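Local coordinates for protein extracellular invertase (Aspergillus kawachii, PDB 5XH8) that probably hydrolyses the beta-fructofuranosyl linkage of sucrose and, with high transfructosylation activity, transfers fructosyl units to build fructooligosaccharides such as 1-kestose, at residues D71-Y76 with S417-T422; F253-Y258 with Q265-I270; R341-V346 with P373-V378. All blocks are in the same frame, centred on the assembly; numbering follows the deposited sequence.

Contact 1 of 3, residues D71-Y76 with S417-T422; sequences DDLATY and SIARET
Leu73 and Thr422 meet where an Asx turn of the GH32 N-terminal region presses on the first turn of helix 420-426, a worked case of a loop hydrogen-bonded to the first turn of a helix. The hydroxyl OG1 of Thr422 donates to Leu73 O over 2.6 Å, coming in at a C=O...donor angle of 141° and tilted out of the carbonyl plane. The chi1 of Thr422, -70°, sets OG1 opposite the carbonyl carbon, which turns the hydroxyl to the loop. Beside this bond the Leu73 and Glu421 side chains cross obliquely. CD2 of Leu73 lies 3.7 Å from OE1 of Glu421, while the same methyl touches CB of Ala419, the N-cap residue of the helix. Glu421 bends at chi2 (96°), and its CB and CG pass close to Asp72 O; its carboxylate is taken up by Arg341 and Ser336, so the leucine meets a carboxylate already held by other partners. Asp72 bonds within the loop: OD1 accepts from Ala74 N and Thr75 N, both from the same face of the carboxylate plane, and OD2 takes the Thr75 hydroxyl on its syn side. These three bonds probably hold the turn that carries the Leu73 carbonyl. Tyr76, whose hydroxyl also bonds to Tyr345 OH, reaches back to a water that lies 2.6 Å from Tyr76 OH and donates to both Ala74 O and Thr422 OG1.

Contact 2 of 3, residues F253-Y258 with Q265-I270; sequences FSLDEY and QIFTTI
Phe253 and Phe267 form a hydrogen-bonded pair between antiparallel strands, and the packing is tightest on the side of the sheet that carries their rings. The backbone bonds run from Phe253 N to Phe267 O and back from Phe267 N to Phe253 O at 2.9 Å, the latter nearly straight. A chi1 of 51° puts CG of Phe253 between the backbone N and the carbonyl carbon, and the ring leans over the neighbouring strand. Phe267 O lies over one face of this ring, CE2 comes within 3.6 Å of Phe267 CB, and CG2 of Thr269 meets the ring edge from CZ at 3.9 Å. Next along, Leu255 sets CD1 over a face of the Phe267 ring, a CH-pi contact of 4.1 Å to the centroid and 26° off the normal. Phe342 stacks on Phe253, and Val378 and Leu414 pack against Leu255 and Phe267, so the adjoining sheet packs against this face.

The other face is sparser: Ser254 CB and Ile266 CG1 stand 4.1 Å apart, and Ser254 OG turns to Asn261 O. Toward the turn the pairing slackens. Leu255 N still binds Gln265 O well, but the return bond from Gln265 N to Leu255 O is weak, bent to 121°, and the chain then passes into an Asx turn at the partly exposed Asp256. This is a beta hairpin within one antiparallel blade of the GH32 beta-propeller.

Contact 3 of 3, residues R341-V346 with P373-V378; sequences RFISYV and PRELRV
Arg341 and Glu375 supply the charged part of this strand pair. NH1 of Arg341 donates to OE2 of Glu375 over 2.9 Å, close to the guanidinium plane but from above the carboxylate plane; the two planes stand 86° apart, giving a single-bond salt bridge. NH1 also pairs with Glu421, and Glu375 OE1 with Arg420, so acid and base alternate along a small charged network.

The backbone pairing is antiparallel. Ser344 and Arg374 exchange two bonds, Ser344 N to Arg374 O lying in the carbonyl plane at 2.9 Å, while a water accepts from Phe342 N and lies 2.6 Å from Leu376 O.

Apolar contacts divide between the faces. CD1 of Leu376 meets the Phe342 ring edge at CD2 (3.8 Å), the side chains lying alongside. On the opposite face Ile343 CG2 touches Pro373 CB, and Ile343 CD1, turned by a chi2 of -56°, rests 3.7 Å from Glu375 CG. CB of Pro373 lies against the Tyr345 ring, 3.6 Å from CZ, and CA over one face.

Arg374 runs past Val346 CG2 to salt bridges with Asp313 and, in the C-terminal region, Glu552. Such pairing of neighbouring antiparallel strands is characteristic of a GH32 beta-propeller blade.

From the N terminus, the chain first lays down the 71-76 loop of contact 1, which closes only 341 residues later at 417-422; contacts 2 and 3 both form within that long loop. Contact 2 closes first, a short hairpin, and contact 3 follows in series, spanning 26 residues. Contact 1 meets contact 3 through a probable hydrogen bond from Ala419 N to Pro373 O, and through the neighbouring strands 408-418 and 366-385 of one sheet. Contact 3 in turn meets contact 2, where Asp256 O probably accepts a hydrogen bond from Val378 N. Contact 3 thus sits between the other two, joining the hairpin to the start of helix 420-426.

Contact 1 of 3, residues D71-Y76 with S417-T422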
loop_
_atom_site.group_PDB
_atom_site.type_symbol
_atom_site.label_atom_id
_atom_site.label_comp_id
_atom_site.label_asym_id
_atom_site.label_seq_id
_atom_site.Cartn_x
_atom_site.Cartn_y
_atom_site.Cartn_z
ATOM N N ASP A 71 -36.123 -6.735 -9.505
ATOM C CA ASP A 71 -36.788 -5.859 -10.467
ATOM C C ASP A 71 -38.026 -5.221 -9.900
ATOM O O ASP A 71 -38.688 -4.465 -10.613
ATOM C CB ASP A 71 -37.086 -6.577 -11.794
ATOM C CG ASP A 71 -38.128 -7.690 -11.663
ATOM O OD1 ASP A 71 -39.069 -7.571 -10.878
ATOM O OD2 ASP A 71 -37.991 -8.687 -12.376
ATOM N N ASP A 72 -38.341 -5.503 -8.630
ATOM C CA ASP A 72 -39.570 -4.992 -8.022
ATOM C C ASP A 72 -39.404 -4.457 -6.595
ATOM O O ASP A 72 -40.354 -3.903 -6.011
ATOM C CB ASP A 72 -40.653 -6.099 -8.082
ATOM C CG ASP A 72 -40.227 -7.384 -7.338
ATOM O OD1 ASP A 72 -39.168 -7.372 -6.656
ATOM O OD2 ASP A 72 -40.931 -8.409 -7.427
ATOM N N LEU A 73 -38.193 -4.596 -6.039
ATOM C CA LEU A 73 -37.917 -4.277 -4.634
ATOM C C LEU A 73 -38.824 -5.045 -3.655
ATOM O O LEU A 73 -39.203 -4.545 -2.594
ATOM C CB LEU A 73 -37.918 -2.764 -4.372
ATOM C CG LEU A 73 -37.115 -2.305 -3.136
ATOM C CD1 LEU A 73 -35.608 -2.538 -3.301
ATOM C CD2 LEU A 73 -37.392 -0.847 -2.802
ATOM N N ALA A 74 -39.096 -6.293 -4.021
ATOM C CA ALA A 74 -39.860 -7.222 -3.180
ATOM C C ALA A 74 -39.227 -8.587 -3.197
ATOM O O ALA A 74 -38.941 -9.157 -2.133
ATOM C CB ALA A 74 -41.299 -7.305 -3.661
ATOM N N THR A 75 -38.984 -9.093 -4.405
ATOM C CA THR A 75 -38.408 -10.403 -4.616
ATOM C C THR A 75 -37.019 -10.298 -5.256
ATOM O O THR A 75 -36.697 -9.311 -5.930
ATOM C CB THR A 75 -39.292 -11.228 -5.558
ATOM O OG1 THR A 75 -39.310 -10.598 -6.851
ATOM C CG2 THR A 75 -40.718 -11.360 -5.003
ATOM N N TYR A 76 -36.227 -11.348 -5.078
ATOM C CA TYR A 76 -34.810 -11.346 -5.449
ATOM C C TYR A 76 -34.418 -12.577 -6.240
ATOM O O TYR A 76 -35.035 -13.646 -6.096
ATOM C CB TYR A 76 -33.937 -11.232 -4.183
ATOM C CG TYR A 76 -34.285 -10.026 -3.371
ATOM C CD1 TYR A 76 -35.317 -10.072 -2.441
ATOM C CD2 TYR A 76 -33.627 -8.803 -3.560
ATOM C CE1 TYR A 76 -35.676 -8.957 -1.708
ATOM C CE2 TYR A 76 -33.976 -7.681 -2.819
ATOM C CZ TYR A 76 -35.002 -7.762 -1.888
ATOM O OH TYR A 76 -35.369 -6.670 -1.125
ATOM N N SER A 417 -39.774 3.553 7.209
ATOM C CA SER A 417 -40.887 2.685 6.868
ATOM C C SER A 417 -40.417 1.545 5.958
ATOM O O SER A 417 -39.381 1.645 5.310
ATOM C CB SER A 417 -41.985 3.489 6.156
ATOM O OG SER A 417 -41.439 4.075 4.987
ATOM N N ILE A 418 -41.197 0.475 5.899
ATOM C CA ILE A 418 -40.880 -0.659 5.048
ATOM C C ILE A 418 -41.005 -0.178 3.608
ATOM O O ILE A 418 -41.963 0.479 3.275
ATOM C CB ILE A 418 -41.883 -1.813 5.277
ATOM C CG1 ILE A 418 -41.818 -2.304 6.729
ATOM C CG2 ILE A 418 -41.620 -2.957 4.301
ATOM C CD1 ILE A 418 -42.987 -3.167 7.146
ATOM N N ALA A 419 -40.060 -0.501 2.746
ATOM C CA ALA A 419 -40.172 -0.078 1.353
ATOM C C ALA A 419 -41.522 -0.501 0.763
ATOM O O ALA A 419 -42.016 -1.621 1.021
ATOM C CB ALA A 419 -39.041 -0.642 0.529
ATOM N N ARG A 420 -42.099 0.385 -0.047
ATOM C CA ARG A 420 -43.527 0.286 -0.369
ATOM C C ARG A 420 -43.917 -1.036 -1.001
ATOM O O ARG A 420 -44.918 -1.642 -0.581
ATOM C CB ARG A 420 -44.031 1.487 -1.180
ATOM C CG ARG A 420 -43.508 1.609 -2.608
ATOM C CD ARG A 420 -43.718 3.022 -3.153
ATOM N NE ARG A 420 -43.051 3.999 -2.291
ATOM C CZ ARG A 420 -43.147 5.327 -2.406
ATOM N NH1 ARG A 420 -43.854 5.881 -3.390
ATOM N NH2 ARG A 420 -42.516 6.097 -1.544
ATOM N N GLU A 421 -43.107 -1.507 -1.950
ATOM C CA GLU A 421 -43.423 -2.717 -2.696
ATOM C C GLU A 421 -43.292 -3.985 -1.835
ATOM O O GLU A 421 -44.058 -4.952 -2.000
ATOM C CB GLU A 421 -42.548 -2.851 -3.922
ATOM C CG GLU A 421 -42.578 -1.646 -4.850
ATOM C CD GLU A 421 -41.437 -0.654 -4.633
ATOM O OE1 GLU A 421 -40.964 -0.488 -3.486
ATOM O OE2 GLU A 421 -41.024 -0.008 -5.619
ATOM N N THR A 422 -42.318 -3.969 -0.927
ATOM C CA THR A 422 -42.154 -5.038 0.043
ATOM C C THR A 422 -43.319 -5.068 1.040
ATOM O O THR A 422 -43.808 -6.147 1.373
ATOM C CB THR A 422 -40.807 -4.916 0.778
ATOM O OG1 THR A 422 -39.773 -5.217 -0.153
ATOM C CG2 THR A 422 -40.717 -5.882 1.951
HETATM O O HOH W 1 -37.807 -7.192 -0.278
#

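Contact 2 of 3, residues F253-Y258 with Q265-I270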
loop_
_atom_site.group_PDB
_atom_site.type_symbol
_atom_site.label_atom_id
_atom_site.label_comp_id
_atom_site.label_asym_id
_atom_site.label_seq_id
_atom_site.Cartn_x
_atom_site.Cartn_y
_atom_site.Cartn_z
ATOM N N PHE A 253 -26.245 10.673 2.704
ATOM C CA PHE A 253 -27.339 10.852 1.741
ATOM C C PHE A 253 -28.155 12.072 2.153
ATOM O O PHE A 253 -27.906 12.696 3.194
ATOM C CB PHE A 253 -28.229 9.592 1.685
ATOM C CG PHE A 253 -28.686 9.122 3.034
ATOM C CD1 PHE A 253 -27.846 8.357 3.848
ATOM C CD2 PHE A 253 -29.947 9.478 3.519
ATOM C CE1 PHE A 253 -28.257 7.951 5.108
ATOM C CE2 PHE A 253 -30.363 9.060 4.770
ATOM C CZ PHE A 253 -29.525 8.298 5.567
ATOM N N SER A 254 -29.098 12.439 1.306
ATOM C CA SER A 254 -29.854 13.644 1.518
ATOM C C SER A 254 -31.308 13.402 1.118
ATOM O O SER A 254 -31.596 12.760 0.099
ATOM C CB SER A 254 -29.206 14.836 0.757
ATOM O OG SER A 254 -29.114 14.584 -0.641
ATOM N N LEU A 255 -32.204 13.942 1.936
ATOM C CA LEU A 255 -33.629 13.618 1.890
ATOM C C LEU A 255 -34.553 14.859 1.849
ATOM O O LEU A 255 -34.199 15.930 2.349
ATOM C CB LEU A 255 -33.996 12.824 3.163
ATOM C CG LEU A 255 -33.232 11.523 3.441
ATOM C CD1 LEU A 255 -33.665 10.922 4.789
ATOM C CD2 LEU A 255 -33.408 10.556 2.288
ATOM N N ASP A 256 -35.737 14.667 1.276
ATOM C CA ASP A 256 -36.881 15.546 1.536
ATOM C C ASP A 256 -38.035 14.710 2.104
ATOM O O ASP A 256 -37.829 13.562 2.555
ATOM C CB ASP A 256 -37.250 16.338 0.267
ATOM C CG ASP A 256 -37.719 15.472 -0.875
ATOM O OD1 ASP A 256 -38.046 14.257 -0.731
ATOM O OD2 ASP A 256 -37.754 16.021 -1.980
ATOM N N GLU A 257 -39.239 15.278 2.101
ATOM C CA GLU A 257 -40.425 14.608 2.611
ATOM C C GLU A 257 -40.851 13.347 1.825
ATOM O O GLU A 257 -41.551 12.508 2.363
ATOM C CB GLU A 257 -41.597 15.615 2.680
ATOM C CG GLU A 257 -42.797 15.101 3.454
ATOM C CD GLU A 257 -43.858 16.170 3.728
ATOM O OE1 GLU A 257 -43.834 17.239 3.079
ATOM O OE2 GLU A 257 -44.701 15.926 4.617
ATOM N N TYR A 258 -40.449 13.229 0.568
ATOM C CA TYR A 258 -40.870 12.125 -0.284
ATOM C C TYR A 258 -39.849 10.976 -0.399
ATOM O O TYR A 258 -40.225 9.845 -0.722
ATOM C CB TYR A 258 -41.212 12.665 -1.682
ATOM C CG TYR A 258 -42.124 13.878 -1.596
ATOM C CD1 TYR A 258 -43.492 13.731 -1.339
ATOM C CD2 TYR A 258 -41.604 15.170 -1.706
ATOM C CE1 TYR A 258 -44.317 14.839 -1.220
ATOM C CE2 TYR A 258 -42.419 16.282 -1.588
ATOM C CZ TYR A 258 -43.771 16.113 -1.355
ATOM O OH TYR A 258 -44.569 17.223 -1.249
ATOM N N GLN A 265 -32.000 17.932 2.874
ATOM C CA GLN A 265 -31.300 17.817 4.156
ATOM C C GLN A 265 -30.388 16.599 4.223
ATOM O O GLN A 265 -30.798 15.527 3.827
ATOM C CB GLN A 265 -32.309 17.634 5.277
ATOM C CG GLN A 265 -32.364 18.759 6.260
ATOM C CD GLN A 265 -33.518 18.535 7.185
ATOM O OE1 GLN A 265 -33.371 17.986 8.275
ATOM N NE2 GLN A 265 -34.690 18.853 6.702
ATOM N N ILE A 266 -29.221 16.769 4.836
ATOM C CA ILE A 266 -28.165 15.753 4.824
ATOM C C ILE A 266 -28.213 14.898 6.103
ATOM O O ILE A 266 -28.270 15.408 7.233
ATOM C CB ILE A 266 -26.782 16.403 4.614
ATOM C CG1 ILE A 266 -26.684 16.937 3.184
ATOM C CG2 ILE A 266 -25.644 15.406 4.861
ATOM C CD1 ILE A 266 -25.529 17.905 2.956
ATOM N N PHE A 267 -28.192 13.592 5.897
ATOM C CA PHE A 267 -28.219 12.604 6.981
ATOM C C PHE A 267 -27.064 11.619 6.794
ATOM O O PHE A 267 -26.587 11.423 5.668
ATOM C CB PHE A 267 -29.512 11.799 6.918
ATOM C CG PHE A 267 -30.752 12.554 7.335
ATOM C CD1 PHE A 267 -31.416 13.392 6.436
ATOM C CD2 PHE A 267 -31.300 12.364 8.600
ATOM C CE1 PHE A 267 -32.590 14.054 6.810
ATOM C CE2 PHE A 267 -32.470 13.026 8.980
ATOM C CZ PHE A 267 -33.108 13.874 8.086
ATOM N N THR A 268 -26.645 10.991 7.887
ATOM C CA THR A 268 -25.731 9.849 7.821
ATOM C C THR A 268 -26.290 8.725 8.694
ATOM O O THR A 268 -26.962 9.007 9.702
ATOM C CB THR A 268 -24.295 10.230 8.258
ATOM O OG1 THR A 268 -23.418 9.088 8.178
ATOM C CG2 THR A 268 -24.272 10.808 9.681
ATOM N N THR A 269 -26.064 7.476 8.291
ATOM C CA THR A 269 -26.226 6.328 9.210
ATOM C C THR A 269 -24.848 5.746 9.540
ATOM O O THR A 269 -23.958 5.715 8.679
ATOM C CB THR A 269 -27.205 5.254 8.703
ATOM O OG1 THR A 269 -26.740 4.662 7.482
ATOM C CG2 THR A 269 -28.593 5.862 8.458
ATOM N N ILE A 270 -24.672 5.331 10.797
ATOM C CA ILE A 270 -23.401 4.777 11.265
ATOM C C ILE A 270 -23.651 3.708 12.277
ATOM O O ILE A 270 -24.634 3.770 12.999
ATOM C CB ILE A 270 -22.504 5.808 11.981
ATOM C CG1 ILE A 270 -23.326 6.689 12.937
ATOM C CG2 ILE A 270 -21.803 6.672 10.963
ATOM C CD1 ILE A 270 -22.471 7.340 13.984
#

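Contact 3 of 3, residues R341-V346 with P373-V378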
loop_
_atom_site.group_PDB
_atom_site.type_symbol
_atom_site.label_atom_id
_atom_site.label_comp_id
_atom_site.label_asym_id
_atom_site.label_seq_id
_atom_site.Cartn_x
_atom_site.Cartn_y
_atom_site.Cartn_z
ATOM N N ARG A 341 -35.633 7.401 -4.140
ATOM C CA ARG A 341 -35.668 6.915 -2.752
ATOM C C ARG A 341 -34.266 6.655 -2.264
ATOM O O ARG A 341 -33.346 6.592 -3.062
ATOM C CB ARG A 341 -36.491 5.633 -2.678
ATOM C CG ARG A 341 -37.983 5.878 -2.843
ATOM C CD ARG A 341 -38.756 4.602 -2.775
ATOM N NE ARG A 341 -38.632 3.799 -3.985
ATOM C CZ ARG A 341 -39.159 2.583 -4.138
ATOM N NH1 ARG A 341 -39.821 2.001 -3.143
ATOM N NH2 ARG A 341 -39.023 1.946 -5.287
ATOM N N PHE A 342 -34.121 6.560 -0.945
ATOM C CA PHE A 342 -32.954 6.006 -0.307
ATOM C C PHE A 342 -33.396 4.754 0.466
ATOM O O PHE A 342 -34.114 4.851 1.472
ATOM C CB PHE A 342 -32.288 7.002 0.636
ATOM C CG PHE A 342 -30.957 6.518 1.152
ATOM C CD1 PHE A 342 -29.808 6.674 0.389
ATOM C CD2 PHE A 342 -30.862 5.876 2.384
ATOM C CE1 PHE A 342 -28.589 6.205 0.846
ATOM C CE2 PHE A 342 -29.649 5.404 2.845
ATOM C CZ PHE A 342 -28.515 5.556 2.073
ATOM N N ILE A 343 -32.971 3.586 -0.028
ATOM C CA ILE A 343 -33.357 2.298 0.539
ATOM C C ILE A 343 -32.195 1.808 1.391
ATOM O O ILE A 343 -31.064 1.709 0.888
ATOM C CB ILE A 343 -33.655 1.290 -0.582
ATOM C CG1 ILE A 343 -34.681 1.856 -1.591
ATOM C CG2 ILE A 343 -34.065 -0.075 -0.001
ATOM C CD1 ILE A 343 -36.003 2.314 -0.990
ATOM N N SER A 344 -32.459 1.526 2.668
ATOM C CA SER A 344 -31.477 0.991 3.611
ATOM C C SER A 344 -31.840 -0.432 4.088
ATOM O O SER A 344 -32.995 -0.703 4.491
ATOM C CB SER A 344 -31.396 1.887 4.839
ATOM O OG SER A 344 -30.298 1.522 5.645
ATOM N N TYR A 345 -30.850 -1.326 4.014
ATOM C CA TYR A 345 -30.903 -2.659 4.603
ATOM C C TYR A 345 -30.037 -2.683 5.841
ATOM O O TYR A 345 -28.810 -2.517 5.775
ATOM C CB TYR A 345 -30.390 -3.731 3.627
ATOM C CG TYR A 345 -31.226 -3.931 2.404
ATOM C CD1 TYR A 345 -31.079 -3.096 1.293
ATOM C CD2 TYR A 345 -32.150 -4.961 2.328
ATOM C CE1 TYR A 345 -31.855 -3.267 0.159
ATOM C CE2 TYR A 345 -32.921 -5.157 1.203
ATOM C CZ TYR A 345 -32.781 -4.306 0.116
ATOM O OH TYR A 345 -33.541 -4.481 -1.010
ATOM N N VAL A 346 -30.671 -2.918 6.973
ATOM C CA VAL A 346 -29.993 -3.147 8.237
ATOM C C VAL A 346 -29.621 -4.630 8.372
ATOM O O VAL A 346 -30.386 -5.488 7.972
ATOM C CB VAL A 346 -30.920 -2.754 9.401
ATOM C CG1 VAL A 346 -30.280 -3.046 10.765
ATOM C CG2 VAL A 346 -31.279 -1.276 9.299
ATOM N N PRO A 373 -36.075 -4.108 3.440
ATOM C CA PRO A 373 -35.604 -2.829 2.918
ATOM C C PRO A 373 -36.462 -1.716 3.482
ATOM O O PRO A 373 -37.699 -1.875 3.548
ATOM C CB PRO A 373 -35.821 -2.957 1.406
ATOM C CG PRO A 373 -36.828 -4.055 1.237
ATOM C CD PRO A 373 -36.567 -4.997 2.377
ATOM N N ARG A 374 -35.831 -0.612 3.883
ATOM C CA ARG A 374 -36.544 0.517 4.474
ATOM C C ARG A 374 -36.339 1.791 3.632
ATOM O O ARG A 374 -35.213 2.103 3.212
ATOM C CB ARG A 374 -36.084 0.761 5.896
ATOM C CG ARG A 374 -36.468 -0.356 6.840
ATOM C CD ARG A 374 -35.852 -0.270 8.213
ATOM N NE ARG A 374 -36.253 -1.465 8.969
ATOM C CZ ARG A 374 -35.831 -1.797 10.184
ATOM N NH1 ARG A 374 -34.964 -1.049 10.847
ATOM N NH2 ARG A 374 -36.292 -2.905 10.737
ATOM N N GLU A 375 -37.452 2.483 3.369
ATOM C CA GLU A 375 -37.447 3.840 2.817
ATOM C C GLU A 375 -37.128 4.823 3.928
ATOM O O GLU A 375 -37.703 4.741 5.022
ATOM C CB GLU A 375 -38.798 4.184 2.147
ATOM C CG GLU A 375 -38.979 3.494 0.822
ATOM C CD GLU A 375 -40.341 3.737 0.199
ATOM O OE1 GLU A 375 -40.925 4.766 0.520
ATOM O OE2 GLU A 375 -40.813 2.928 -0.634
ATOM N N LEU A 376 -36.159 5.710 3.661
ATOM C CA LEU A 376 -35.848 6.810 4.564
ATOM C C LEU A 376 -36.289 8.131 3.926
ATOM O O LEU A 376 -36.110 8.344 2.701
ATOM C CB LEU A 376 -34.363 6.848 4.893
ATOM C CG LEU A 376 -33.752 5.590 5.504
ATOM C CD1 LEU A 376 -32.322 5.903 5.942
ATOM C CD2 LEU A 376 -34.555 5.040 6.672
ATOM N N ARG A 377 -36.900 8.992 4.741
ATOM C CA ARG A 377 -37.392 10.313 4.270
ATOM C C ARG A 377 -37.509 11.259 5.450
ATOM O O ARG A 377 -37.438 10.831 6.601
ATOM C CB ARG A 377 -38.744 10.178 3.552
ATOM C CG ARG A 377 -39.941 9.873 4.456
ATOM C CD ARG A 377 -41.200 9.555 3.656
ATOM N NE ARG A 377 -42.382 9.370 4.506
ATOM C CZ ARG A 377 -43.073 10.350 5.117
ATOM N NH1 ARG A 377 -42.704 11.640 5.039
ATOM N NH2 ARG A 377 -44.130 10.027 5.864
ATOM N N VAL A 378 -37.699 12.547 5.165
ATOM C CA VAL A 378 -37.925 13.511 6.246
ATOM C C VAL A 378 -39.385 13.367 6.670
ATOM O O VAL A 378 -40.261 13.410 5.823
ATOM C CB VAL A 378 -37.607 14.972 5.834
ATOM C CG1 VAL A 378 -37.796 15.902 7.026
ATOM C CG2 VAL A 378 -36.176 15.078 5.342
HETATM O O HOH W 2 -36.622 6.916 0.552
#